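Local coordinates for DNA repair and recombination protein RadB (Thermococcus kodakarensis, PDB 2CVH) that probably takes part in DNA repair and homologous recombination, binding DNA and hydrolysing ATP only very weakly, without promoting strand exchange, at residues L62-E67 against I211-I216. Sequence-based numbering, arbitrary orientation.
Sequences LVQMAE and ITERGI
Met65 and Arg214 bring the backbones together, their CA atoms 4.7 Å apart, where helix 59-67 passes the loop between strands 206-212 and 215-218. With CG anti to its carbonyl carbon (chi1 -63°), Met65 runs out beside Gly215: CG lies 3.8 Å from Gly215 CA, and the chain then bends at chi3, keeping both SD and CE beside that same carbon. Beyond the hairpin, Met65 also packs on Leu38 and Gln39 of helix 33-44, the helix into which the predicted ATP-binding loop runs. The loop touched here is the two-residue turn of a beta hairpin at the edge of the RecA-like sheet, type I from Thr212 to Gly215 and closed by backbone hydrogen bonds both ways between those residues. An ST turn braces it, Arg214 N donating to Thr212 OG1 over 3.1 Å. At phi 115° and psi -101°, a side chain on Gly215 would press on the Arg214 carbonyl oxygen. Farther out, the extended Gln64 side chain runs alongside the turn, its CG 3.4 Å from Glu213 O and its end against the Glu213 methylenes, while the carboxylate leads away. With an alanine at Gln64, the Glu213 carbonyl and methylenes would probably lose the chain packed against them, opening a gap beside the turn. Arg61 and Arg69 hydrogen-bond to the carbonyls of Thr212 and Arg214, respectively.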
loop_
_atom_site.group_PDB
_atom_site.type_symbol
_atom_site.label_atom_id
_atom_site.label_comp_id
_atom_site.label_asym_id
_atom_site.label_seq_id
_atom_site.Cartn_x
_atom_site.Cartn_y
_atom_site.Cartn_z
ATOM N N LEU A 62 11.019 6.164 -8.914
ATOM C CA LEU A 62 10.015 5.806 -9.917
ATOM C C LEU A 62 10.592 5.981 -11.329
ATOM O O LEU A 62 10.325 5.181 -12.225
ATOM C CB LEU A 62 8.761 6.654 -9.753
ATOM C CG LEU A 62 7.708 6.266 -10.794
ATOM C CD1 LEU A 62 7.022 4.961 -10.379
ATOM C CD2 LEU A 62 6.703 7.380 -10.957
ATOM N N VAL A 63 11.352 7.059 -11.529
ATOM C CA VAL A 63 12.023 7.335 -12.813
ATOM C C VAL A 63 12.970 6.164 -13.118
ATOM O O VAL A 63 12.974 5.622 -14.222
ATOM C CB VAL A 63 12.865 8.651 -12.736
ATOM C CG1 VAL A 63 13.711 8.825 -13.982
ATOM C CG2 VAL A 63 11.951 9.841 -12.549
ATOM N N GLN A 64 13.768 5.775 -12.123
ATOM C CA GLN A 64 14.696 4.659 -12.276
ATOM C C GLN A 64 13.908 3.439 -12.672
ATOM O O GLN A 64 14.167 2.819 -13.708
ATOM C CB GLN A 64 15.428 4.390 -10.967
ATOM C CG GLN A 64 16.444 3.255 -11.064
ATOM C CD GLN A 64 17.269 3.088 -9.795
ATOM O OE1 GLN A 64 18.494 2.926 -9.854
ATOM N NE2 GLN A 64 16.606 3.126 -8.643
ATOM N N MET A 65 12.883 3.133 -11.882
ATOM C CA MET A 65 12.038 1.977 -12.157
ATOM C C MET A 65 11.419 2.050 -13.554
ATOM O O MET A 65 11.460 1.077 -14.302
ATOM C CB MET A 65 10.958 1.857 -11.084
ATOM C CG MET A 65 11.528 1.604 -9.692
ATOM S SD MET A 65 10.320 1.664 -8.358
ATOM C CE MET A 65 9.019 0.662 -9.164
ATOM N N ALA A 66 10.910 3.222 -13.935
ATOM C CA ALA A 66 10.287 3.399 -15.264
ATOM C C ALA A 66 11.300 3.143 -16.393
ATOM O O ALA A 66 11.062 2.333 -17.279
ATOM C CB ALA A 66 9.695 4.810 -15.390
ATOM N N GLU A 67 12.455 3.800 -16.309
ATOM C CA GLU A 67 13.499 3.667 -17.314
ATOM C C GLU A 67 13.996 2.254 -17.464
ATOM O O GLU A 67 14.003 1.728 -18.577
ATOM C CB GLU A 67 14.696 4.548 -16.970
ATOM C CG GLU A 67 14.514 5.996 -17.270
ATOM C CD GLU A 67 15.643 6.815 -16.734
ATOM O OE1 GLU A 67 15.909 7.891 -17.296
ATOM O OE2 GLU A 67 16.267 6.402 -15.736
ATOM N N ILE A 211 14.447 -6.553 -3.951
ATOM C CA ILE A 211 14.411 -5.147 -4.280
ATOM C C ILE A 211 15.661 -4.891 -5.096
ATOM O O ILE A 211 16.773 -5.119 -4.608
ATOM C CB ILE A 211 14.441 -4.266 -3.017
ATOM C CG1 ILE A 211 13.158 -4.542 -2.181
ATOM C CG2 ILE A 211 14.611 -2.770 -3.427
ATOM C CD1 ILE A 211 13.061 -3.789 -0.856
ATOM N N THR A 212 15.469 -4.483 -6.346
ATOM C CA THR A 212 16.564 -4.193 -7.259
ATOM C C THR A 212 16.415 -2.780 -7.827
ATOM O O THR A 212 15.544 -2.021 -7.412
ATOM C CB THR A 212 16.578 -5.150 -8.441
ATOM O OG1 THR A 212 15.457 -4.866 -9.297
ATOM C CG2 THR A 212 16.526 -6.587 -7.966
ATOM N N GLU A 213 17.271 -2.439 -8.783
ATOM C CA GLU A 213 17.222 -1.134 -9.417
ATOM C C GLU A 213 15.939 -1.006 -10.220
ATOM O O GLU A 213 15.442 0.104 -10.403
ATOM C CB GLU A 213 18.427 -0.938 -10.335
ATOM C CG GLU A 213 19.676 -0.480 -9.608
ATOM C CD GLU A 213 20.499 -1.619 -9.018
ATOM O OE1 GLU A 213 21.698 -1.703 -9.361
ATOM O OE2 GLU A 213 19.967 -2.426 -8.216
ATOM N N ARG A 214 15.392 -2.142 -10.669
ATOM C CA ARG A 214 14.163 -2.148 -11.457
ATOM C C ARG A 214 12.895 -2.090 -10.614
ATOM O O ARG A 214 11.794 -2.116 -11.164
ATOM C CB ARG A 214 14.078 -3.385 -12.337
ATOM C CG ARG A 214 15.331 -3.693 -13.092
ATOM C CD ARG A 214 15.131 -4.875 -14.036
ATOM N NE ARG A 214 14.132 -4.588 -15.064
ATOM C CZ ARG A 214 13.391 -5.516 -15.659
ATOM N NH1 ARG A 214 13.544 -6.791 -15.332
ATOM N NH2 ARG A 214 12.472 -5.167 -16.553
ATOM N N GLY A 215 13.040 -2.018 -9.294
ATOM C CA GLY A 215 11.883 -1.985 -8.413
ATOM C C GLY A 215 11.856 -3.247 -7.561
ATOM O O GLY A 215 12.632 -3.400 -6.613
ATOM N N ILE A 216 11.014 -4.191 -7.942
ATOM C CA ILE A 216 10.882 -5.444 -7.222
ATOM C C ILE A 216 10.856 -6.538 -8.249
ATOM O O ILE A 216 10.181 -6.441 -9.268
ATOM C CB ILE A 216 9.610 -5.455 -6.344
ATOM C CG1 ILE A 216 9.940 -4.824 -4.982
ATOM C CG2 ILE A 216 9.073 -6.875 -6.186
ATOM C CD1 ILE A 216 8.735 -4.525 -4.132
#